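Glycosyltransferase Gtf1 (Streptococcus pneumoniae, PDB 4PQG) is a glycosyltransferase of the GT-B class, built of two Rossmann-like domains with an added extended antiparallel beta-sheet, and has UDP bound in its pocket. Local coordinates at residues F174-E177 with P181-D184; L93-G98 with Y152-S157; N75-I80 with Y195-K200. One frame throughout, in Å; residues are numbered along the deposited sequence.

Interaction 1. Residues F174-E177 with P181-D184; sequences FYNE and PVYD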
# COMPACT_ATOMS: atom_id res chain seq x y z
N PHE A 174 9.16 6.75 23.61
CA PHE A 174 9.79 5.59 22.96
C PHE A 174 11.00 5.13 23.76
O PHE A 174 11.77 5.97 24.26
CB PHE A 174 10.13 5.89 21.49
CG PHE A 174 8.91 5.91 20.59
CD1 PHE A 174 8.54 4.78 19.86
CD2 PHE A 174 8.09 7.04 20.52
CE1 PHE A 174 7.40 4.78 19.08
CE2 PHE A 174 6.95 7.05 19.73
CZ PHE A 174 6.60 5.91 19.01
N TYR A 175 11.17 3.82 23.85
CA TYR A 175 12.17 3.19 24.72
C TYR A 175 13.27 2.46 23.96
O TYR A 175 13.10 2.06 22.78
CB TYR A 175 11.51 2.19 25.67
CG TYR A 175 10.46 2.82 26.54
CD1 TYR A 175 10.82 3.43 27.74
CD2 TYR A 175 9.11 2.80 26.17
CE1 TYR A 175 9.87 4.04 28.54
CE2 TYR A 175 8.14 3.39 26.96
CZ TYR A 175 8.54 4.01 28.15
OH TYR A 175 7.59 4.61 28.94
N ASN A 176 14.40 2.30 24.66
CA ASN A 176 15.43 1.34 24.26
C ASN A 176 15.13 -0.04 24.86
O ASN A 176 14.26 -0.18 25.71
CB ASN A 176 16.82 1.82 24.73
CG ASN A 176 17.42 2.86 23.80
OD1 ASN A 176 17.07 2.96 22.62
ND2 ASN A 176 18.34 3.64 24.33
N GLU A 177 15.88 -1.06 24.42
CA GLU A 177 15.72 -2.43 24.94
C GLU A 177 15.75 -2.54 26.46
O GLU A 177 14.96 -3.30 27.03
CB GLU A 177 16.79 -3.36 24.37
CG GLU A 177 16.61 -3.69 22.91
CD GLU A 177 17.59 -4.76 22.45
OE1 GLU A 177 18.68 -4.89 23.04
OE2 GLU A 177 17.26 -5.47 21.49
N PRO A 181 13.92 5.43 28.50
CA PRO A 181 13.30 6.24 27.44
C PRO A 181 14.35 6.91 26.60
O PRO A 181 15.39 7.31 27.12
CB PRO A 181 12.51 7.30 28.22
CG PRO A 181 13.21 7.40 29.54
CD PRO A 181 13.62 5.97 29.84
N VAL A 182 14.09 7.03 25.30
CA VAL A 182 14.96 7.74 24.39
C VAL A 182 14.42 9.15 24.16
O VAL A 182 15.17 10.12 24.21
CB VAL A 182 15.09 7.04 23.03
CG1 VAL A 182 15.95 7.87 22.07
CG2 VAL A 182 15.69 5.66 23.21
N TYR A 183 13.12 9.25 23.89
CA TYR A 183 12.54 10.57 23.63
C TYR A 183 11.05 10.57 23.93
O TYR A 183 10.43 9.51 23.95
CB TYR A 183 12.82 11.01 22.19
CG TYR A 183 12.09 10.25 21.09
CD1 TYR A 183 10.90 10.75 20.53
CD2 TYR A 183 12.58 9.04 20.60
CE1 TYR A 183 10.24 10.06 19.50
CE2 TYR A 183 11.93 8.34 19.58
CZ TYR A 183 10.77 8.86 19.03
OH TYR A 183 10.13 8.17 18.02
N ASP A 184 10.51 11.76 24.18
CA ASP A 184 9.07 11.94 24.45
C ASP A 184 8.48 12.80 23.34
O ASP A 184 9.14 13.71 22.85
CB ASP A 184 8.83 12.64 25.80
CG ASP A 184 9.63 12.02 26.94
OD1 ASP A 184 9.54 10.77 27.11
OD2 ASP A 184 10.34 12.78 27.67
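With chi1 at -74°, F174 carries its ring opposite the carbonyl carbon and next to the backbone N; Y183, at 70°, turns its ring in between its own backbone N and carbonyl. Both residues already point to one face of a hairpin, strands 166-175 and 181-188, where a classic beta bulge sets V182 and Y183 together against F174; the torsions lay their side chains alongside each other there. The bulge is read from two bonds on one residue: F174 N gives its hydrogen to Y183 O at 3.1 Å, while F174 O receives V182 N at 2.8 Å, so the extra residue is absorbed without losing either polar atom of F174. Beyond it the pairing slips by one and Y175 falls opposite P181.

The planes of the F174 and Y183 rings are 11° apart, but the rings are slid so far, with centroids 5.2 Å apart, that overlap is slight. It is the hydroxyl that covers F174: Y183 OH lies above the rim of that ring, 3.4 Å from F174 CD2, and its polar need is met by Y74 O. On the far face of the strand pair Y175 turns its ring obliquely against the proline, with Y175 CD1 3.8 Å from P181 CA. P181 CA also offers a CA-H...O contact to F174 O, at 3.5 Å.

At the turn end N176 and V182 cross nearly at a right angle. N176 OD1 accepts a hydrogen bond from D79 N, which anchors the amide, and the V182 methyl CG2 is pressed to within 3.1 Å of N176 OD1.

Interaction 2. Residues L93-G98 with Y152-S157; sequences LAYFGG and YTRYCS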
# COMPACT_ATOMS: atom_id res chain seq x y z
N LEU A 93 1.67 -8.13 32.33
CA LEU A 93 1.17 -7.85 33.68
C LEU A 93 2.29 -7.47 34.66
O LEU A 93 2.03 -6.85 35.70
CB LEU A 93 0.33 -9.01 34.21
CG LEU A 93 -0.93 -9.40 33.42
CD1 LEU A 93 -1.60 -10.66 34.00
CD2 LEU A 93 -1.93 -8.25 33.30
N ALA A 94 3.54 -7.81 34.31
CA ALA A 94 4.71 -7.44 35.10
C ALA A 94 4.96 -5.92 35.09
O ALA A 94 5.57 -5.38 36.00
CB ALA A 94 5.95 -8.18 34.60
N TYR A 95 4.50 -5.24 34.04
CA TYR A 95 4.61 -3.78 33.97
C TYR A 95 3.61 -3.09 34.91
O TYR A 95 3.82 -1.95 35.32
CB TYR A 95 4.40 -3.29 32.53
CG TYR A 95 5.54 -3.60 31.58
CD1 TYR A 95 6.56 -2.66 31.35
CD2 TYR A 95 5.61 -4.82 30.90
CE1 TYR A 95 7.61 -2.94 30.47
CE2 TYR A 95 6.65 -5.11 30.03
CZ TYR A 95 7.65 -4.17 29.81
OH TYR A 95 8.68 -4.44 28.93
N PHE A 96 2.54 -3.79 35.25
CA PHE A 96 1.51 -3.23 36.12
C PHE A 96 1.57 -3.94 37.48
O PHE A 96 2.18 -4.99 37.61
CB PHE A 96 0.14 -3.33 35.44
CG PHE A 96 0.15 -2.84 34.00
CD1 PHE A 96 0.19 -1.47 33.70
CD2 PHE A 96 0.15 -3.75 32.94
CE1 PHE A 96 0.21 -1.02 32.38
CE2 PHE A 96 0.18 -3.30 31.62
CZ PHE A 96 0.21 -1.94 31.33
N GLY A 97 0.97 -3.34 38.50
CA GLY A 97 0.97 -3.96 39.83
C GLY A 97 0.31 -5.32 39.85
O GLY A 97 -0.51 -5.63 38.99
N GLY A 98 0.67 -6.15 40.83
CA GLY A 98 0.17 -7.52 40.91
C GLY A 98 -1.23 -7.66 41.48
O GLY A 98 -1.95 -6.67 41.62
N TYR A 152 9.34 -7.56 21.02
CA TYR A 152 9.97 -8.49 22.00
C TYR A 152 10.11 -7.83 23.38
O TYR A 152 10.43 -8.50 24.36
CB TYR A 152 11.31 -9.03 21.50
CG TYR A 152 12.36 -7.97 21.14
CD1 TYR A 152 13.35 -7.58 22.05
CD2 TYR A 152 12.40 -7.42 19.86
CE1 TYR A 152 14.31 -6.63 21.70
CE2 TYR A 152 13.36 -6.48 19.50
CZ TYR A 152 14.32 -6.09 20.41
OH TYR A 152 15.25 -5.15 20.02
N THR A 153 9.88 -6.52 23.43
CA THR A 153 9.77 -5.77 24.69
C THR A 153 8.89 -4.55 24.41
O THR A 153 8.50 -4.32 23.27
CB THR A 153 11.15 -5.36 25.25
OG1 THR A 153 11.00 -4.84 26.57
CG2 THR A 153 11.83 -4.31 24.36
N ARG A 154 8.58 -3.77 25.45
CA ARG A 154 7.84 -2.53 25.25
C ARG A 154 8.67 -1.50 24.51
O ARG A 154 9.73 -1.10 24.98
CB ARG A 154 7.37 -1.95 26.58
CG ARG A 154 6.73 -0.57 26.44
CD ARG A 154 6.27 -0.05 27.78
NE ARG A 154 7.40 0.28 28.65
CZ ARG A 154 7.26 0.72 29.90
NH1 ARG A 154 6.03 0.88 30.40
NH2 ARG A 154 8.34 1.04 30.63
N TYR A 155 8.18 -1.05 23.36
CA TYR A 155 8.87 -0.04 22.59
C TYR A 155 8.26 1.38 22.68
O TYR A 155 8.95 2.35 22.39
CB TYR A 155 9.02 -0.48 21.12
CG TYR A 155 7.71 -0.66 20.34
CD1 TYR A 155 7.08 0.42 19.70
CD2 TYR A 155 7.14 -1.92 20.21
CE1 TYR A 155 5.91 0.24 18.97
CE2 TYR A 155 5.97 -2.11 19.49
CZ TYR A 155 5.36 -1.04 18.87
OH TYR A 155 4.21 -1.28 18.15
N CYS A 156 7.00 1.49 23.09
CA CYS A 156 6.29 2.77 23.20
C CYS A 156 5.27 2.75 24.34
O CYS A 156 4.60 1.72 24.58
CB CYS A 156 5.60 3.10 21.86
SG CYS A 156 4.55 4.57 21.86
N SER A 157 5.16 3.88 25.06
CA SER A 157 4.02 4.15 25.96
C SER A 157 3.30 5.44 25.57
O SER A 157 3.92 6.42 25.15
CB SER A 157 4.46 4.26 27.42
OG SER A 157 4.89 3.03 27.93
O HOH W 1 10.87 -2.84 29.24
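One face of the R154 guanidinium is covered by the ring of Y95, whose CE1 stands 3.7 Å above the middle of the group; the opposite face looks to the ring of Y175, a cation-pi partner. The flat groups of Y95 and R154 are not stacked, since their planes differ by 50° and the arginine meets the tyrosine ring obliquely. On its own side of the contact, Y95 leans back on its neighbour in sequence: Y95 CB sits 4.2 Å above the centre of the F96 ring. The setting is the extended antiparallel sheet, where the loop after helix 89-93 sends the Y95 side chain over to the start of strand 154-163.

R154 illustrates how a long side chain can serve several partners. It leaves the strand extended, then bends at chi3 (70°), which brings a face of the guanidinium under Y95 CE1. NH1 is tied to D148 on strand 143-150 by a salt bridge, an acidic partner that probably offsets the nearby guanidinium of R146. Y95 in turn also meets F150 with its ring, so two neighbouring strands, 143-150 and 154-163, both pack against the tyrosine.

The phenol tip reaches past the guanidinium to the root of the strand. There Y95 OH lies 3.7 Å from R154 CB and 3.3 Å from T153 OG1, the latter standing opposite the backbone N of its residue (chi1 -170°). A water joins these two hydroxyls, firmly at one end only: 2.7 Å from Y95 OH, but a weak 3.3 Å from T153 OG1.

Interaction 3. Residues N75-I80 with Y195-K200; sequences NHFTDI and YHFKDK
F77 and F197 form a T-shaped pair, the edge of F197 driven toward the face of F77. Their planes stand at 70°, with centroids 5.2 Å apart, and the side chains cross at about a right angle. The outer corner of F197 does the touching: its CZ hangs 3.8 Å above the F77 plane, displaced toward the rim, while F197 CE1 comes to 3.8 Å from F77 CD1. F77 CB lies in the plane of the F197 ring, at its edge, so the ring meets the root of the other side chain as well as its aromatic face. In F77, a CG placed opposite the carbonyl carbon (chi1 -58°) directs the ring toward F197, and chi2 (-87°) sets its face.

Each ring springs from a bend held by local hydrogen bonds, an arrangement consistent with limiting its movement. After F77 comes an ST turn, T78 OG1 accepting from I80 N at 3.2 Å; the same hydroxyl donates to N75 O at 2.9 Å, and N75 O also takes T78 N. N75 ND2 closes the loop on I80 O at 2.7 Å, approaching from above the carbonyl plane. Within 195-200, F197 N bonds to K200 O at 2.7 Å, and K198 N reaches H196 ND1 in the plane of that imidazole.

The pair joins the segment just past strand 70-72, at the edge of the parallel seven-stranded sheet, to the turn between strands 191-196 and 201-203 of the antiparallel one. F208 and F212 of helix 205-215 pack beside it, and Y183 of strand 181-188 stacks on F197.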
# COMPACT_ATOMS: atom_id res chain seq x y z
N ASN A 75 10.88 4.34 15.58
CA ASN A 75 11.73 3.28 16.15
C ASN A 75 13.23 3.51 15.90
O ASN A 75 14.08 3.04 16.68
CB ASN A 75 11.30 1.94 15.50
CG ASN A 75 12.26 0.81 15.81
OD1 ASN A 75 13.03 0.39 14.94
ND2 ASN A 75 12.25 0.34 17.05
N HIS A 76 13.54 4.25 14.84
CA HIS A 76 14.89 4.40 14.30
C HIS A 76 15.86 5.02 15.25
O HIS A 76 17.04 4.65 15.27
CB HIS A 76 14.88 5.22 13.01
CG HIS A 76 16.24 5.47 12.42
ND1 HIS A 76 16.96 4.51 11.81
CD2 HIS A 76 17.01 6.63 12.35
CE1 HIS A 76 18.13 5.03 11.38
NE2 HIS A 76 18.15 6.33 11.71
N PHE A 77 15.37 5.94 16.07
CA PHE A 77 16.17 6.61 17.07
C PHE A 77 16.43 5.76 18.30
O PHE A 77 17.10 6.20 19.23
CB PHE A 77 15.50 7.93 17.49
CG PHE A 77 15.26 8.89 16.36
CD1 PHE A 77 16.25 9.79 15.98
CD2 PHE A 77 14.04 8.92 15.69
CE1 PHE A 77 16.03 10.71 14.95
CE2 PHE A 77 13.81 9.82 14.65
CZ PHE A 77 14.81 10.73 14.28
N THR A 78 15.86 4.56 18.36
CA THR A 78 16.07 3.69 19.50
C THR A 78 16.90 2.48 19.07
O THR A 78 17.21 2.31 17.88
CB THR A 78 14.73 3.18 20.12
OG1 THR A 78 14.23 2.07 19.36
CG2 THR A 78 13.67 4.31 20.20
N ASP A 79 17.23 1.63 20.02
CA ASP A 79 17.98 0.42 19.69
C ASP A 79 17.10 -0.83 19.66
O ASP A 79 17.62 -1.95 19.58
CB ASP A 79 19.16 0.24 20.66
CG ASP A 79 18.72 -0.14 22.07
OD1 ASP A 79 17.52 -0.35 22.36
OD2 ASP A 79 19.61 -0.23 22.93
N ILE A 80 15.78 -0.66 19.72
CA ILE A 80 14.85 -1.79 19.56
C ILE A 80 14.70 -2.12 18.08
O ILE A 80 14.38 -1.23 17.26
CB ILE A 80 13.48 -1.54 20.22
CG1 ILE A 80 13.65 -1.41 21.74
CG2 ILE A 80 12.46 -2.62 19.81
CD1 ILE A 80 12.38 -1.16 22.53
N TYR A 195 9.38 17.06 20.28
CA TYR A 195 10.06 15.79 20.45
C TYR A 195 11.25 16.03 21.34
O TYR A 195 12.24 16.64 20.91
CB TYR A 195 10.55 15.22 19.12
CG TYR A 195 9.49 15.11 18.05
CD1 TYR A 195 8.97 13.86 17.70
CD2 TYR A 195 9.02 16.25 17.37
CE1 TYR A 195 8.00 13.73 16.73
CE2 TYR A 195 8.05 16.13 16.37
CZ TYR A 195 7.55 14.86 16.06
OH TYR A 195 6.60 14.70 15.09
N HIS A 196 11.15 15.56 22.58
CA HIS A 196 12.14 15.92 23.58
C HIS A 196 13.12 14.79 23.69
O HIS A 196 12.78 13.72 24.19
CB HIS A 196 11.48 16.23 24.93
CG HIS A 196 12.40 16.96 25.90
ND1 HIS A 196 13.64 16.52 26.21
CD2 HIS A 196 12.21 18.14 26.63
CE1 HIS A 196 14.22 17.37 27.07
NE2 HIS A 196 13.34 18.36 27.33
N PHE A 197 14.34 15.03 23.22
CA PHE A 197 15.38 13.99 23.26
C PHE A 197 16.29 14.02 24.49
O PHE A 197 17.37 13.41 24.47
CB PHE A 197 16.21 13.98 21.97
CG PHE A 197 15.58 13.20 20.86
CD1 PHE A 197 16.10 11.97 20.48
CD2 PHE A 197 14.45 13.69 20.19
CE1 PHE A 197 15.53 11.24 19.44
CE2 PHE A 197 13.87 12.96 19.16
CZ PHE A 197 14.41 11.74 18.78
N LYS A 198 15.84 14.69 25.55
CA LYS A 198 16.52 14.74 26.86
C LYS A 198 17.65 15.77 26.85
O LYS A 198 17.66 16.67 27.69
CB LYS A 198 17.01 13.36 27.38
CG LYS A 198 16.03 12.17 27.25
CD LYS A 198 14.72 12.40 27.95
CE LYS A 198 13.91 11.11 28.09
NZ LYS A 198 12.82 11.30 29.09
N ASP A 199 18.57 15.65 25.89
CA ASP A 199 19.65 16.63 25.72
C ASP A 199 19.43 17.63 24.57
O ASP A 199 20.29 18.50 24.30
CB ASP A 199 21.00 15.92 25.58
CG ASP A 199 21.10 15.04 24.33
OD1 ASP A 199 20.16 15.01 23.49
OD2 ASP A 199 22.14 14.38 24.19
N LYS A 200 18.29 17.50 23.88
CA LYS A 200 17.95 18.39 22.77
C LYS A 200 16.47 18.24 22.49
O LYS A 200 15.83 17.31 22.97
CB LYS A 200 18.78 18.06 21.51
CG LYS A 200 18.54 16.65 20.97
CD LYS A 200 19.15 16.42 19.60
CE LYS A 200 20.66 16.34 19.66
NZ LYS A 200 21.06 15.12 20.40

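The three interactions gather on one side of the chain, their centres 27 to 31 Å from its centre, in the extended sheet and its junction with the first Rossmann-like domain, apart from the UDP pocket. Interactions 1 and 3 adjoin, with centres about 6 Å apart: E177 N bonds to D79 OD1 at 2.7 Å, and D184 O to H196 N, also at 2.7 Å. Interaction 2 lies about 13 Å from interaction 1, centre to centre, joined through Y175 N and Y155 O at 3.0 Å on adjacent strands, and about 19 Å from interaction 3. I80 CD1 packs against T153 and Y155 of interaction 2 and Y175 O of interaction 1, linking interaction 3 to both.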